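Local coordinates for NO-binding heme-dependent sensor protein (Shewanella oneidensis, PDB 4U9B) that binds heme and, through it, nitric oxide, and probably acts as an H-NOX gas sensor in signalling, at residues Gln127-Tyr132 / Met173-Leu178; Leu138-Glu143 / Ile159-Cys164. All blocks are in the same frame, centred on the assembly; numbering follows the deposited sequence.

Contact 1: residues Gln127-Tyr132 / Met173-Leu178. With HEM (protoporphyrin IX containing Fe), chain B.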
loop_
_atom_site.group_PDB
_atom_site.type_symbol
_atom_site.label_atom_id
_atom_site.label_comp_id
_atom_site.label_asym_id
_atom_site.label_seq_id
_atom_site.Cartn_x
_atom_site.Cartn_y
_atom_site.Cartn_z
ATOM N N GLN A 127 -8.110 19.355 7.161
ATOM C CA GLN A 127 -7.896 18.411 6.073
ATOM C C GLN A 127 -6.399 18.153 5.982
ATOM O O GLN A 127 -5.596 18.998 6.378
ATOM C CB GLN A 127 -8.439 18.945 4.743
ATOM C CG GLN A 127 -9.948 19.138 4.720
ATOM C CD GLN A 127 -10.454 19.648 3.379
ATOM O OE1 GLN A 127 -9.710 20.259 2.613
ATOM N NE2 GLN A 127 -11.726 19.398 3.094
ATOM N N ILE A 128 -6.029 16.978 5.481
ATOM C CA ILE A 128 -4.630 16.630 5.273
ATOM C C ILE A 128 -4.336 16.583 3.781
ATOM O O ILE A 128 -5.012 15.878 3.042
ATOM C CB ILE A 128 -4.284 15.265 5.904
ATOM C CG1 ILE A 128 -4.585 15.274 7.404
ATOM C CG2 ILE A 128 -2.814 14.915 5.661
ATOM C CD1 ILE A 128 -4.611 13.891 8.033
ATOM N N ALA A 129 -3.332 17.342 3.349
ATOM C CA ALA A 129 -2.875 17.311 1.964
ATOM C C ALA A 129 -1.660 16.401 1.849
ATOM O O ALA A 129 -0.581 16.728 2.343
ATOM C CB ALA A 129 -2.539 18.708 1.479
ATOM N N LEU A 130 -1.846 15.259 1.196
ATOM C CA LEU A 130 -0.803 14.251 1.096
ATOM C C LEU A 130 -0.279 14.144 -0.330
ATOM O O LEU A 130 -0.992 13.708 -1.232
ATOM C CB LEU A 130 -1.337 12.898 1.569
ATOM C CG LEU A 130 -0.289 11.867 1.992
ATOM C CD1 LEU A 130 0.514 12.354 3.196
ATOM C CD2 LEU A 130 -0.953 10.542 2.309
ATOM N N ARG A 131 0.971 14.558 -0.526
ATOM C CA ARG A 131 1.618 14.442 -1.825
ATOM C C ARG A 131 2.236 13.060 -1.957
ATOM O O ARG A 131 2.909 12.592 -1.040
ATOM C CB ARG A 131 2.688 15.519 -2.004
ATOM C CG ARG A 131 3.360 15.500 -3.372
ATOM C CD ARG A 131 4.620 16.354 -3.390
ATOM N NE ARG A 131 5.245 16.387 -4.713
ATOM C CZ ARG A 131 6.153 15.517 -5.150
ATOM N NH1 ARG A 131 6.569 14.518 -4.377
ATOM N NH2 ARG A 131 6.652 15.645 -6.373
ATOM N N TYR A 132 2.003 12.418 -3.097
ATOM C CA TYR A 132 2.563 11.105 -3.385
ATOM C C TYR A 132 3.340 11.138 -4.695
ATOM O O TYR A 132 2.867 11.677 -5.694
ATOM C CB TYR A 132 1.456 10.050 -3.457
ATOM C CG TYR A 132 1.928 8.701 -3.948
ATOM C CD1 TYR A 132 1.962 8.407 -5.305
ATOM C CD2 TYR A 132 2.338 7.720 -3.056
ATOM C CE1 TYR A 132 2.396 7.181 -5.758
ATOM C CE2 TYR A 132 2.774 6.485 -3.503
ATOM C CZ TYR A 132 2.801 6.222 -4.854
ATOM O OH TYR A 132 3.232 4.994 -5.310
ATOM N N MET A 173 -1.926 14.149 -5.559
ATOM C CA MET A 173 -2.338 14.920 -4.397
ATOM C C MET A 173 -3.605 14.306 -3.826
ATOM O O MET A 173 -4.659 14.326 -4.462
ATOM C CB MET A 173 -2.572 16.384 -4.769
ATOM C CG MET A 173 -2.848 17.288 -3.579
ATOM S SD MET A 173 -1.554 17.221 -2.317
ATOM C CE MET A 173 -0.114 17.638 -3.293
ATOM N N LEU A 174 -3.478 13.730 -2.636
ATOM C CA LEU A 174 -4.601 13.120 -1.943
ATOM C C LEU A 174 -5.025 14.008 -0.784
ATOM O O LEU A 174 -4.297 14.149 0.199
ATOM C CB LEU A 174 -4.237 11.720 -1.438
ATOM C CG LEU A 174 -4.192 10.606 -2.493
ATOM C CD1 LEU A 174 -3.071 10.826 -3.492
ATOM C CD2 LEU A 174 -4.047 9.247 -1.829
ATOM N N ILE A 175 -6.197 14.618 -0.914
ATOM C CA ILE A 175 -6.750 15.445 0.148
ATOM C C ILE A 175 -7.645 14.581 1.018
ATOM O O ILE A 175 -8.646 14.037 0.551
ATOM C CB ILE A 175 -7.553 16.639 -0.405
ATOM C CG1 ILE A 175 -6.701 17.452 -1.385
ATOM C CG2 ILE A 175 -8.063 17.519 0.735
ATOM C CD1 ILE A 175 -5.380 17.945 -0.817
ATOM N N ILE A 176 -7.269 14.459 2.284
ATOM C CA ILE A 176 -7.995 13.636 3.237
ATOM C C ILE A 176 -8.824 14.512 4.170
ATOM O O ILE A 176 -8.288 15.388 4.853
ATOM C CB ILE A 176 -7.034 12.769 4.073
ATOM C CG1 ILE A 176 -6.071 12.000 3.161
ATOM C CG2 ILE A 176 -7.814 11.796 4.951
ATOM C CD1 ILE A 176 -4.796 11.584 3.850
ATOM N N GLU A 177 -10.132 14.275 4.179
ATOM C CA GLU A 177 -11.037 14.956 5.095
ATOM C C GLU A 177 -11.551 13.974 6.138
ATOM O O GLU A 177 -12.163 12.960 5.799
ATOM C CB GLU A 177 -12.208 15.581 4.338
ATOM C CG GLU A 177 -13.152 16.379 5.226
ATOM C CD GLU A 177 -14.256 17.059 4.443
ATOM O OE1 GLU A 177 -14.160 18.284 4.222
ATOM O OE2 GLU A 177 -15.221 16.371 4.050
ATOM N N LEU A 178 -11.284 14.273 7.405
ATOM C CA LEU A 178 -11.826 13.486 8.502
ATOM C C LEU A 178 -13.267 13.902 8.757
ATOM O O LEU A 178 -13.581 15.091 8.786
ATOM C CB LEU A 178 -10.989 13.661 9.772
ATOM C CG LEU A 178 -9.664 12.894 9.838
ATOM C CD1 LEU A 178 -8.635 13.469 8.876
ATOM C CD2 LEU A 178 -9.127 12.894 11.265
HETATM C CHA HEM B . 5.518 0.437 0.630
HETATM C CHB HEM B . 2.350 3.999 1.467
HETATM C CHC HEM B . 2.009 2.672 6.094
HETATM C CHD HEM B . 5.990 -0.032 5.494
HETATM C C1A HEM B . 4.550 1.391 0.437
HETATM C C2A HEM B . 3.878 1.693 -0.812
HETATM C C3A HEM B . 3.004 2.675 -0.570
HETATM C C4A HEM B . 3.090 3.029 0.829
HETATM C CMA HEM B . 2.051 3.336 -1.581
HETATM C CAA HEM B . 4.126 1.005 -2.174
HETATM C CBA HEM B . 5.497 1.383 -2.739
HETATM C CGA HEM B . 5.475 2.657 -3.556
HETATM O O1A HEM B . 6.554 3.038 -4.089
HETATM O O2A HEM B . 4.402 3.302 -3.690
HETATM C C1B HEM B . 1.932 3.925 2.772
HETATM C C2B HEM B . 0.850 4.682 3.360
HETATM C C3B HEM B . 0.759 4.326 4.655
HETATM C C4B HEM B . 1.770 3.313 4.900
HETATM C CMB HEM B . 0.033 5.718 2.554
HETATM C CAB HEM B . -0.219 4.797 5.758
HETATM C CBB HEM B . -1.393 5.385 5.507
HETATM C C1C HEM B . 3.066 1.821 6.345
HETATM C C2C HEM B . 3.361 1.197 7.615
HETATM C C3C HEM B . 4.465 0.452 7.482
HETATM C C4C HEM B . 4.907 0.571 6.098
HETATM C CMC HEM B . 2.526 1.388 8.898
HETATM C CAC HEM B . 5.081 -0.376 8.639
HETATM C CBC HEM B . 6.305 -0.914 8.589
HETATM C C1D HEM B . 6.161 -0.233 4.142
HETATM C C2D HEM B . 7.060 -1.209 3.574
HETATM C C3D HEM B . 6.913 -1.064 2.061
HETATM C C4D HEM B . 5.945 -0.012 1.859
HETATM C CMD HEM B . 7.966 -2.201 4.329
HETATM C CAD HEM B . 7.639 -1.868 0.970
HETATM C CBD HEM B . 8.944 -1.177 0.584
HETATM C CGD HEM B . 9.620 -1.988 -0.490
HETATM O O1D HEM B . 8.912 -2.784 -1.154
HETATM O O2D HEM B . 10.857 -1.841 -0.687
HETATM N NA HEM B . 4.038 2.221 1.420
HETATM N NB HEM B . 2.469 3.099 3.732
HETATM N NC HEM B . 4.031 1.416 5.442
HETATM N ND HEM B . 5.525 0.451 3.106
HETATM FE FE HEM B . 4.158 1.944 3.445
#

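Contact 2: residues Leu138-Glu143 / Ile159-Cys164. With ZN (zinc ion), chain D; HEM (protoporphyrin IX containing Fe), chain B.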
loop_
_atom_site.group_PDB
_atom_site.type_symbol
_atom_site.label_atom_id
_atom_site.label_comp_id
_atom_site.label_asym_id
_atom_site.label_seq_id
_atom_site.Cartn_x
_atom_site.Cartn_y
_atom_site.Cartn_z
ATOM N N LEU A 138 1.967 3.683 -7.468
ATOM C CA LEU A 138 1.022 2.935 -6.637
ATOM C C LEU A 138 0.175 3.848 -5.752
ATOM O O LEU A 138 -0.097 3.535 -4.592
ATOM C CB LEU A 138 1.782 1.926 -5.770
ATOM C CG LEU A 138 2.257 0.663 -6.490
ATOM C CD1 LEU A 138 3.297 -0.065 -5.652
ATOM C CD2 LEU A 138 1.079 -0.253 -6.779
ATOM N N CYS A 139 -0.258 4.971 -6.306
ATOM C CA CYS A 139 -1.051 5.930 -5.542
ATOM C C CYS A 139 -2.370 5.323 -5.070
ATOM O O CYS A 139 -2.900 5.715 -4.031
ATOM C CB CYS A 139 -1.322 7.182 -6.373
ATOM S SG CYS A 139 -2.186 6.863 -7.921
ATOM N N PHE A 140 -2.901 4.363 -5.822
ATOM C CA PHE A 140 -4.159 3.737 -5.431
ATOM C C PHE A 140 -3.929 2.787 -4.262
ATOM O O PHE A 140 -4.831 2.559 -3.452
ATOM C CB PHE A 140 -4.801 3.005 -6.613
ATOM C CG PHE A 140 -5.695 3.881 -7.446
ATOM C CD1 PHE A 140 -5.160 4.795 -8.336
ATOM C CD2 PHE A 140 -7.073 3.791 -7.333
ATOM C CE1 PHE A 140 -5.980 5.601 -9.101
ATOM C CE2 PHE A 140 -7.899 4.597 -8.097
ATOM C CZ PHE A 140 -7.349 5.505 -8.980
ATOM N N CYS A 141 -2.719 2.247 -4.163
ATOM C CA CYS A 141 -2.349 1.443 -3.006
ATOM C C CYS A 141 -2.223 2.360 -1.789
ATOM O O CYS A 141 -2.618 1.995 -0.680
ATOM C CB CYS A 141 -1.042 0.686 -3.264
ATOM S SG CYS A 141 -0.551 -0.464 -1.950
ATOM N N ALA A 142 -1.686 3.557 -2.009
ATOM C CA ALA A 142 -1.584 4.558 -0.950
ATOM C C ALA A 142 -2.970 4.945 -0.453
ATOM O O ALA A 142 -3.202 5.063 0.753
ATOM C CB ALA A 142 -0.838 5.793 -1.446
ATOM N N GLU A 143 -3.889 5.151 -1.392
ATOM C CA GLU A 143 -5.254 5.523 -1.048
ATOM C C GLU A 143 -5.877 4.408 -0.214
ATOM O O GLU A 143 -6.500 4.662 0.816
ATOM C CB GLU A 143 -6.083 5.796 -2.316
ATOM C CG GLU A 143 -7.452 6.392 -2.037
ATOM C CD GLU A 143 -8.190 6.839 -3.289
ATOM O OE1 GLU A 143 -7.560 7.408 -4.205
ATOM O OE2 GLU A 143 -9.415 6.627 -3.348
ATOM N N ILE A 159 -11.493 10.866 0.637
ATOM C CA ILE A 159 -10.268 11.226 -0.071
ATOM C C ILE A 159 -10.569 11.792 -1.452
ATOM O O ILE A 159 -11.278 11.177 -2.252
ATOM C CB ILE A 159 -9.314 10.016 -0.216
ATOM C CG1 ILE A 159 -8.919 9.501 1.173
ATOM C CG2 ILE A 159 -8.061 10.404 -1.024
ATOM C CD1 ILE A 159 -7.944 8.339 1.171
ATOM N N SER A 160 -10.024 12.978 -1.709
ATOM C CA SER A 160 -10.032 13.574 -3.037
ATOM C C SER A 160 -8.656 13.383 -3.653
ATOM O O SER A 160 -7.641 13.706 -3.043
ATOM C CB SER A 160 -10.397 15.057 -2.979
ATOM O OG SER A 160 -11.702 15.236 -2.454
ATOM N N HIS A 161 -8.639 12.852 -4.866
ATOM C CA HIS A 161 -7.413 12.460 -5.542
ATOM C C HIS A 161 -7.432 13.114 -6.924
ATOM O O HIS A 161 -7.505 12.434 -7.947
ATOM C CB HIS A 161 -7.351 10.928 -5.606
ATOM C CG HIS A 161 -6.062 10.367 -6.124
ATOM N ND1 HIS A 161 -5.689 9.060 -5.892
ATOM C CD2 HIS A 161 -5.078 10.911 -6.877
ATOM C CE1 HIS A 161 -4.525 8.826 -6.472
ATOM N NE2 HIS A 161 -4.134 9.933 -7.078
ATOM N N ASP A 162 -7.372 14.447 -6.935
ATOM C CA ASP A 162 -7.684 15.233 -8.130
ATOM C C ASP A 162 -6.460 15.602 -8.971
ATOM O O ASP A 162 -6.598 16.117 -10.081
ATOM C CB ASP A 162 -8.431 16.509 -7.735
ATOM C CG ASP A 162 -9.793 16.226 -7.123
ATOM O OD1 ASP A 162 -10.426 15.216 -7.499
ATOM O OD2 ASP A 162 -10.237 17.016 -6.265
ATOM N N THR A 163 -5.271 15.365 -8.430
ATOM C CA THR A 163 -4.043 15.374 -9.217
ATOM C C THR A 163 -3.492 13.960 -9.161
ATOM O O THR A 163 -3.419 13.373 -8.081
ATOM C CB THR A 163 -3.001 16.376 -8.678
ATOM O OG1 THR A 163 -3.579 17.683 -8.601
ATOM C CG2 THR A 163 -1.770 16.419 -9.583
ATOM N N CYS A 164 -3.125 13.404 -10.314
ATOM C CA CYS A 164 -2.696 12.010 -10.367
ATOM C C CYS A 164 -1.676 11.742 -11.463
ATOM O O CYS A 164 -1.795 12.240 -12.583
ATOM C CB CYS A 164 -3.904 11.095 -10.564
ATOM S SG CYS A 164 -3.511 9.336 -10.452
HETATM ZN ZN ZN D . -2.672 9.092 -8.371
HETATM C CHA HEM B . 5.518 0.437 0.630
HETATM C CHB HEM B . 2.350 3.999 1.467
HETATM C CHC HEM B . 2.009 2.672 6.094
HETATM C CHD HEM B . 5.990 -0.032 5.494
HETATM C C1A HEM B . 4.550 1.391 0.437
HETATM C C2A HEM B . 3.878 1.693 -0.812
HETATM C C3A HEM B . 3.004 2.675 -0.570
HETATM C C4A HEM B . 3.090 3.029 0.829
HETATM C CMA HEM B . 2.051 3.336 -1.581
HETATM C CAA HEM B . 4.126 1.005 -2.174
HETATM C CBA HEM B . 5.497 1.383 -2.739
HETATM C CGA HEM B . 5.475 2.657 -3.556
HETATM O O1A HEM B . 6.554 3.038 -4.089
HETATM O O2A HEM B . 4.402 3.302 -3.690
HETATM C C1B HEM B . 1.932 3.925 2.772
HETATM C C2B HEM B . 0.850 4.682 3.360
HETATM C C3B HEM B . 0.759 4.326 4.655
HETATM C C4B HEM B . 1.770 3.313 4.900
HETATM C CMB HEM B . 0.033 5.718 2.554
HETATM C CAB HEM B . -0.219 4.797 5.758
HETATM C CBB HEM B . -1.393 5.385 5.507
HETATM C C1C HEM B . 3.066 1.821 6.345
HETATM C C2C HEM B . 3.361 1.197 7.615
HETATM C C3C HEM B . 4.465 0.452 7.482
HETATM C C4C HEM B . 4.907 0.571 6.098
HETATM C CMC HEM B . 2.526 1.388 8.898
HETATM C CAC HEM B . 5.081 -0.376 8.639
HETATM C CBC HEM B . 6.305 -0.914 8.589
HETATM C C1D HEM B . 6.161 -0.233 4.142
HETATM C C2D HEM B . 7.060 -1.209 3.574
HETATM C C3D HEM B . 6.913 -1.064 2.061
HETATM C C4D HEM B . 5.945 -0.012 1.859
HETATM C CMD HEM B . 7.966 -2.201 4.329
HETATM C CAD HEM B . 7.639 -1.868 0.970
HETATM C CBD HEM B . 8.944 -1.177 0.584
HETATM C CGD HEM B . 9.620 -1.988 -0.490
HETATM O O1D HEM B . 8.912 -2.784 -1.154
HETATM O O2D HEM B . 10.857 -1.841 -0.687
HETATM N NA HEM B . 4.038 2.221 1.420
HETATM N NB HEM B . 2.469 3.099 3.732
HETATM N NC HEM B . 4.031 1.416 5.442
HETATM N ND HEM B . 5.525 0.451 3.106
HETATM FE FE HEM B . 4.158 1.944 3.445
HETATM O O HOH W 1 -11.267 8.571 -3.489
#

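Contact 1: residues Gln127-Tyr132 / Met173-Leu178
Ile128 and Ile176 face each other across two antiparallel strands, CB to CB at 4.1 Å, and beside them Leu130 pairs with Leu174 on the same face of the sheet. The row continues at one end, where CD1 of Ile128 meets CD1 of Leu178, also at 4.1 Å. Helices 91-96 and 139-152 cover this buried face: Val95 touches Ile128 and Leu130, and Leu146 touches Leu130, Leu174 and Ile176. On the other face the methyl of Ala129 takes CD1 of Ile175 at 3.7 Å. Met173, bent at chi2 and chi3 (both 56°), brings its terminal CE to within 3.7 Å of CB of Arg131, the two chains crossing at about a right angle.

Four backbone hydrogen bonds join the strands through the hydrogen-bonded pairs Ile128-Ile176 and Leu130-Leu174; Ile176 N to Ile128 O, at 2.8 Å, is nearly straight. At the edge, the chain of Gln127, extended beyond CG, crosses that of Glu177 at a slant and gives an NE2 hydrogen to OE1 of Glu177 at 2.9 Å. That bond leaves in the plane of the amide but comes down on the carboxylate from above its plane, and it is bent (146°). At the far end the ring of Tyr132 extends beyond the strand pairing, and its OH donates to the heme propionate oxygen O2A at 2.6 Å, with the acceptor at the ring edge. This is the central strand pairing of the four-stranded antiparallel sheet of the H-NOX fold, whose strand 128-133 delivers the propionate-binding tyrosine to the heme pocket.

Contact 2: residues Leu138-Glu143 / Ile159-Cys164
Helix 139-143 and strand 159-163 run nearly antiparallel, 163° between their directions, with axes 11.0 Å apart at closest approach, too far for backbone pairing, so side chains, a zinc ion and a water bridge them. The two segments meet in a zinc site of three cysteines and one histidine: 138-143 gives Cys139, 159-164 gives His161 and Cys164, and Cys172 supplies the fourth ligand. SG of Cys139 lies between its own backbone N and carbonyl carbon (chi1 58°), a rotamer that puts the sulfur on the metal at 2.3 Å. The same sulfur sits at the edge of the His161 ring, 3.4 Å from CE1. His161 binds zinc through NE2 at 2.1 Å, and its ND1 gives a nearly straight hydrogen bond of 3.0 Å, in the ring plane, to OE1 of Glu143, a second-shell carboxylate that, with the zinc bond at NE2, holds the imidazole against rotation. The other oxygen, OE2, forms a salt bridge with Lys67. With an alanine in place of Glu143, ND1 would probably lose its acceptor, the imidazole would be less restrained and Lys67 would be left without this partner. Nearer the backbone, CG of Glu143 packs on CD1 of Ile159 at 3.8 Å, and one water donates both to OE2 of Glu143 and, at 2.9 Å, to O of Ile159.

From the N terminus, the chain passes through seven helices and strand 117-122 before entering contact 1 on strand 128-133. Helix 139-152 follows directly and opens contact 2, which closes when strand 156-163 returns beside it. Strand 172-179 then completes contact 1, so the 138-143/159-164 loop is nested inside the longer one. The two are also joined directly: Ile175 N probably hydrogen-bonds to Ser160 O between neighbouring strands, Leu138 N, at the start of the helix, to Tyr132 OH, and CD1 of Leu174 packs on the zinc-bound imidazole of His161. Sheet, helix 139-152 and zinc site are thereby tied together, and both contacts border the heme.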